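Local coordinates for bluetongue virus COAT protein VP7 (PDB 1BVP) that forms trimers that assemble as 260 capsomers on a VP3 scaffold, helping to build the inner capsid of the virus, at residues I32-R46 and H87-P100. Sequence-based numbering, arbitrary orientation.
Sequences ILGIAINRYNGLTLR and HMATIGVLATPEIP
In the helical domain of VP7, helix 27-44 and the short helix 90-94 pack roughly antiparallel, the axes of segments 32-44 and 90-94 coming within 9.2 Å at 149°, and Val-93 fits against Tyr-40 and Leu-43. Val-93 CG2 lies 3.6 Å from Leu-43 CD1, the two side chains lying alongside and running opposite ways. Leu-43 CD1 also sits over the rim of one face of the Arg-39 guanidinium. Two kinks along the Arg-39 chain bring NE to Thr-96 OG1 (2.8 Å, N-H...O 131°), with OG1 somewhat out of the guanidinium plane; NH2 adds a weak bond to the same oxygen. With CG anti to its backbone N, the Tyr-40 ring is carried to Thr-90, where CE1 at the ring edge meets Thr-90 OG1 at 3.7 Å. Thr-90 OG1 donates to His-87 O (2.7 Å), in the carbonyl plane. The edge of the His-87 ring points at one face of the Arg-46 guanidinium, the planes 81° apart. At the other end, Ile-99 CD1 reaches Ala-36 CA, while Pro-100 packs on Ile-32 and Ile-35. Helix 55-73 supplies Asp-67, which hydrogen-bonds Tyr-40 OH and salt-bridges Arg-46; helix 2-15 flanks Ile-32, and Val-24 of the second subunit packs on Pro-100.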
# COMPACT_ATOMS: atom_id res chain seq x y z
N ILE A 32 12.70 28.13 15.01
CA ILE A 32 11.27 27.83 15.13
C ILE A 32 10.81 27.64 16.59
O ILE A 32 9.81 28.23 17.02
CB ILE A 32 10.94 26.53 14.34
CG1 ILE A 32 11.08 26.76 12.83
CG2 ILE A 32 9.56 25.99 14.67
CD1 ILE A 32 11.31 25.47 12.07
N LEU A 33 11.51 26.77 17.33
CA LEU A 33 11.18 26.52 18.72
C LEU A 33 11.25 27.78 19.53
O LEU A 33 10.43 28.00 20.41
CB LEU A 33 12.10 25.48 19.34
CG LEU A 33 11.84 24.07 18.84
CD1 LEU A 33 12.58 23.07 19.69
CD2 LEU A 33 10.35 23.79 18.87
N GLY A 34 12.25 28.60 19.23
CA GLY A 34 12.43 29.85 19.93
C GLY A 34 11.19 30.70 19.84
O GLY A 34 10.61 31.06 20.87
N ILE A 35 10.78 31.03 18.63
CA ILE A 35 9.59 31.85 18.41
C ILE A 35 8.31 31.23 18.96
O ILE A 35 7.50 31.91 19.62
CB ILE A 35 9.36 32.08 16.93
CG1 ILE A 35 10.71 32.39 16.29
CG2 ILE A 35 8.41 33.27 16.73
CD1 ILE A 35 10.64 32.71 14.83
N ALA A 36 8.11 29.96 18.64
CA ALA A 36 6.92 29.25 19.04
C ALA A 36 6.79 29.17 20.54
O ALA A 36 5.77 29.54 21.11
CB ALA A 36 6.91 27.88 18.43
N ILE A 37 7.85 28.74 21.21
CA ILE A 37 7.81 28.60 22.66
C ILE A 37 7.62 29.93 23.34
O ILE A 37 6.92 30.02 24.35
CB ILE A 37 9.06 27.90 23.18
CG1 ILE A 37 9.06 26.45 22.68
CG2 ILE A 37 9.10 27.96 24.70
CD1 ILE A 37 10.23 25.67 23.16
N ASN A 38 8.21 30.97 22.78
CA ASN A 38 8.08 32.29 23.35
C ASN A 38 6.59 32.72 23.23
O ASN A 38 5.97 33.07 24.24
CB ASN A 38 9.09 33.26 22.69
CG ASN A 38 8.98 34.71 23.22
OD1 ASN A 38 9.54 35.01 24.26
ND2 ASN A 38 8.29 35.61 22.49
N ARG A 39 5.98 32.65 22.04
CA ARG A 39 4.56 33.05 21.90
C ARG A 39 3.68 32.23 22.84
O ARG A 39 2.85 32.75 23.57
CB ARG A 39 4.05 32.84 20.49
CG ARG A 39 4.06 34.06 19.64
CD ARG A 39 3.22 35.16 20.24
NE ARG A 39 1.88 35.24 19.66
CZ ARG A 39 1.06 36.27 19.83
NH1 ARG A 39 1.45 37.31 20.56
NH2 ARG A 39 -0.13 36.29 19.24
N TYR A 40 3.93 30.92 22.83
CA TYR A 40 3.18 30.01 23.64
C TYR A 40 3.24 30.36 25.12
O TYR A 40 2.20 30.56 25.74
CB TYR A 40 3.68 28.60 23.40
CG TYR A 40 2.88 27.56 24.13
CD1 TYR A 40 1.58 27.22 23.71
CD2 TYR A 40 3.38 26.96 25.29
CE1 TYR A 40 0.81 26.32 24.44
CE2 TYR A 40 2.63 26.05 26.02
CZ TYR A 40 1.35 25.74 25.59
OH TYR A 40 0.62 24.85 26.32
N ASN A 41 4.43 30.42 25.70
CA ASN A 41 4.58 30.76 27.11
C ASN A 41 3.94 32.12 27.44
O ASN A 41 3.29 32.30 28.48
CB ASN A 41 6.04 30.71 27.52
CG ASN A 41 6.56 29.29 27.65
OD1 ASN A 41 7.76 29.06 27.66
ND2 ASN A 41 5.65 28.33 27.78
N GLY A 42 4.01 33.05 26.50
CA GLY A 42 3.42 34.35 26.75
C GLY A 42 1.91 34.40 26.86
O GLY A 42 1.39 35.05 27.76
N LEU A 43 1.21 33.78 25.92
CA LEU A 43 -0.25 33.78 25.91
C LEU A 43 -0.88 32.75 26.85
O LEU A 43 -2.07 32.83 27.17
CB LEU A 43 -0.76 33.50 24.50
CG LEU A 43 -0.56 34.52 23.39
CD1 LEU A 43 -1.21 34.00 22.14
CD2 LEU A 43 -1.21 35.83 23.78
N THR A 44 -0.06 31.83 27.31
CA THR A 44 -0.48 30.70 28.14
C THR A 44 -0.04 30.74 29.59
O THR A 44 -0.68 30.16 30.45
CB THR A 44 0.10 29.45 27.45
OG1 THR A 44 -0.88 28.90 26.57
CG2 THR A 44 0.65 28.43 28.39
N LEU A 45 1.12 31.35 29.82
CA LEU A 45 1.73 31.47 31.14
C LEU A 45 2.33 30.18 31.59
O LEU A 45 2.45 29.91 32.79
CB LEU A 45 0.73 32.00 32.17
CG LEU A 45 0.44 33.50 32.23
CD1 LEU A 45 0.71 34.22 30.90
CD2 LEU A 45 -1.03 33.67 32.64
N ARG A 46 2.67 29.32 30.64
CA ARG A 46 3.33 28.09 31.02
C ARG A 46 4.84 28.38 30.90
O ARG A 46 5.23 29.49 30.49
CB ARG A 46 2.84 26.92 30.19
CG ARG A 46 1.56 26.38 30.78
CD ARG A 46 1.64 24.87 30.93
NE ARG A 46 1.30 24.19 29.67
CZ ARG A 46 0.29 23.31 29.53
NH1 ARG A 46 -0.47 22.97 30.57
NH2 ARG A 46 -0.04 22.88 28.32
N HIS A 87 -5.41 24.60 27.06
CA HIS A 87 -5.40 26.06 26.96
C HIS A 87 -5.91 26.48 25.64
O HIS A 87 -5.18 26.45 24.67
CB HIS A 87 -3.99 26.60 27.13
CG HIS A 87 -3.40 26.27 28.45
ND1 HIS A 87 -3.66 27.02 29.58
CD2 HIS A 87 -2.74 25.17 28.88
CE1 HIS A 87 -3.19 26.39 30.64
NE2 HIS A 87 -2.63 25.26 30.24
N MET A 88 -7.13 26.97 25.65
CA MET A 88 -7.82 27.42 24.45
C MET A 88 -7.12 28.58 23.73
O MET A 88 -7.29 28.76 22.51
CB MET A 88 -9.25 27.80 24.82
CG MET A 88 -9.96 26.73 25.65
SD MET A 88 -10.09 25.18 24.73
CE MET A 88 -11.05 25.74 23.20
N ALA A 89 -6.33 29.36 24.46
CA ALA A 89 -5.60 30.48 23.85
C ALA A 89 -4.57 30.03 22.81
O ALA A 89 -4.05 30.87 22.05
CB ALA A 89 -4.90 31.28 24.92
N THR A 90 -4.25 28.73 22.78
CA THR A 90 -3.27 28.19 21.85
C THR A 90 -3.59 28.52 20.40
O THR A 90 -2.70 28.75 19.58
CB THR A 90 -3.11 26.70 22.04
OG1 THR A 90 -2.78 26.43 23.42
CG2 THR A 90 -2.01 26.18 21.18
N ILE A 91 -4.88 28.66 20.10
CA ILE A 91 -5.29 29.00 18.74
C ILE A 91 -4.67 30.35 18.33
O ILE A 91 -4.29 30.54 17.18
CB ILE A 91 -6.85 28.99 18.59
CG1 ILE A 91 -7.24 29.27 17.15
CG2 ILE A 91 -7.51 30.02 19.50
CD1 ILE A 91 -6.84 28.16 16.21
N GLY A 92 -4.56 31.27 19.30
CA GLY A 92 -3.97 32.58 19.06
C GLY A 92 -2.49 32.43 18.80
O GLY A 92 -1.91 33.13 17.99
N VAL A 93 -1.85 31.52 19.51
CA VAL A 93 -0.45 31.27 19.28
C VAL A 93 -0.24 30.80 17.84
O VAL A 93 0.57 31.34 17.09
CB VAL A 93 0.03 30.15 20.19
CG1 VAL A 93 1.45 29.80 19.84
CG2 VAL A 93 -0.15 30.56 21.67
N LEU A 94 -0.99 29.78 17.44
CA LEU A 94 -0.88 29.22 16.10
C LEU A 94 -1.27 30.15 14.95
O LEU A 94 -0.90 29.90 13.79
CB LEU A 94 -1.69 27.95 16.02
CG LEU A 94 -1.07 26.57 16.18
CD1 LEU A 94 0.31 26.60 16.73
CD2 LEU A 94 -2.00 25.78 17.03
N ALA A 95 -2.05 31.19 15.23
CA ALA A 95 -2.45 32.13 14.18
C ALA A 95 -1.47 33.31 14.03
O ALA A 95 -1.72 34.21 13.25
CB ALA A 95 -3.86 32.65 14.42
N THR A 96 -0.37 33.30 14.79
CA THR A 96 0.66 34.35 14.77
C THR A 96 1.52 34.17 13.52
O THR A 96 2.33 33.24 13.45
CB THR A 96 1.61 34.21 16.02
OG1 THR A 96 0.86 34.37 17.23
CG2 THR A 96 2.74 35.24 15.99
N PRO A 97 1.45 35.12 12.59
CA PRO A 97 2.24 35.04 11.35
C PRO A 97 3.73 35.01 11.49
O PRO A 97 4.44 34.74 10.54
CB PRO A 97 1.76 36.25 10.54
CG PRO A 97 1.31 37.19 11.58
CD PRO A 97 0.61 36.33 12.60
N GLU A 98 4.23 35.23 12.69
CA GLU A 98 5.67 35.22 12.87
C GLU A 98 6.23 33.84 13.11
O GLU A 98 7.45 33.67 13.03
CB GLU A 98 6.13 36.20 13.96
CG GLU A 98 6.08 37.68 13.55
CD GLU A 98 4.68 38.31 13.64
OE1 GLU A 98 3.95 38.06 14.65
OE2 GLU A 98 4.33 39.07 12.70
N ILE A 99 5.38 32.87 13.47
CA ILE A 99 5.88 31.49 13.66
C ILE A 99 5.94 30.89 12.27
O ILE A 99 4.92 30.80 11.57
CB ILE A 99 4.97 30.62 14.50
CG1 ILE A 99 4.69 31.27 15.85
CG2 ILE A 99 5.62 29.24 14.65
CD1 ILE A 99 3.93 30.39 16.79
N PRO A 100 7.13 30.52 11.81
CA PRO A 100 7.24 29.94 10.47
C PRO A 100 6.87 28.44 10.41
O PRO A 100 6.86 27.74 11.43
CB PRO A 100 8.71 30.21 10.11
CG PRO A 100 9.39 29.97 11.45
CD PRO A 100 8.44 30.53 12.51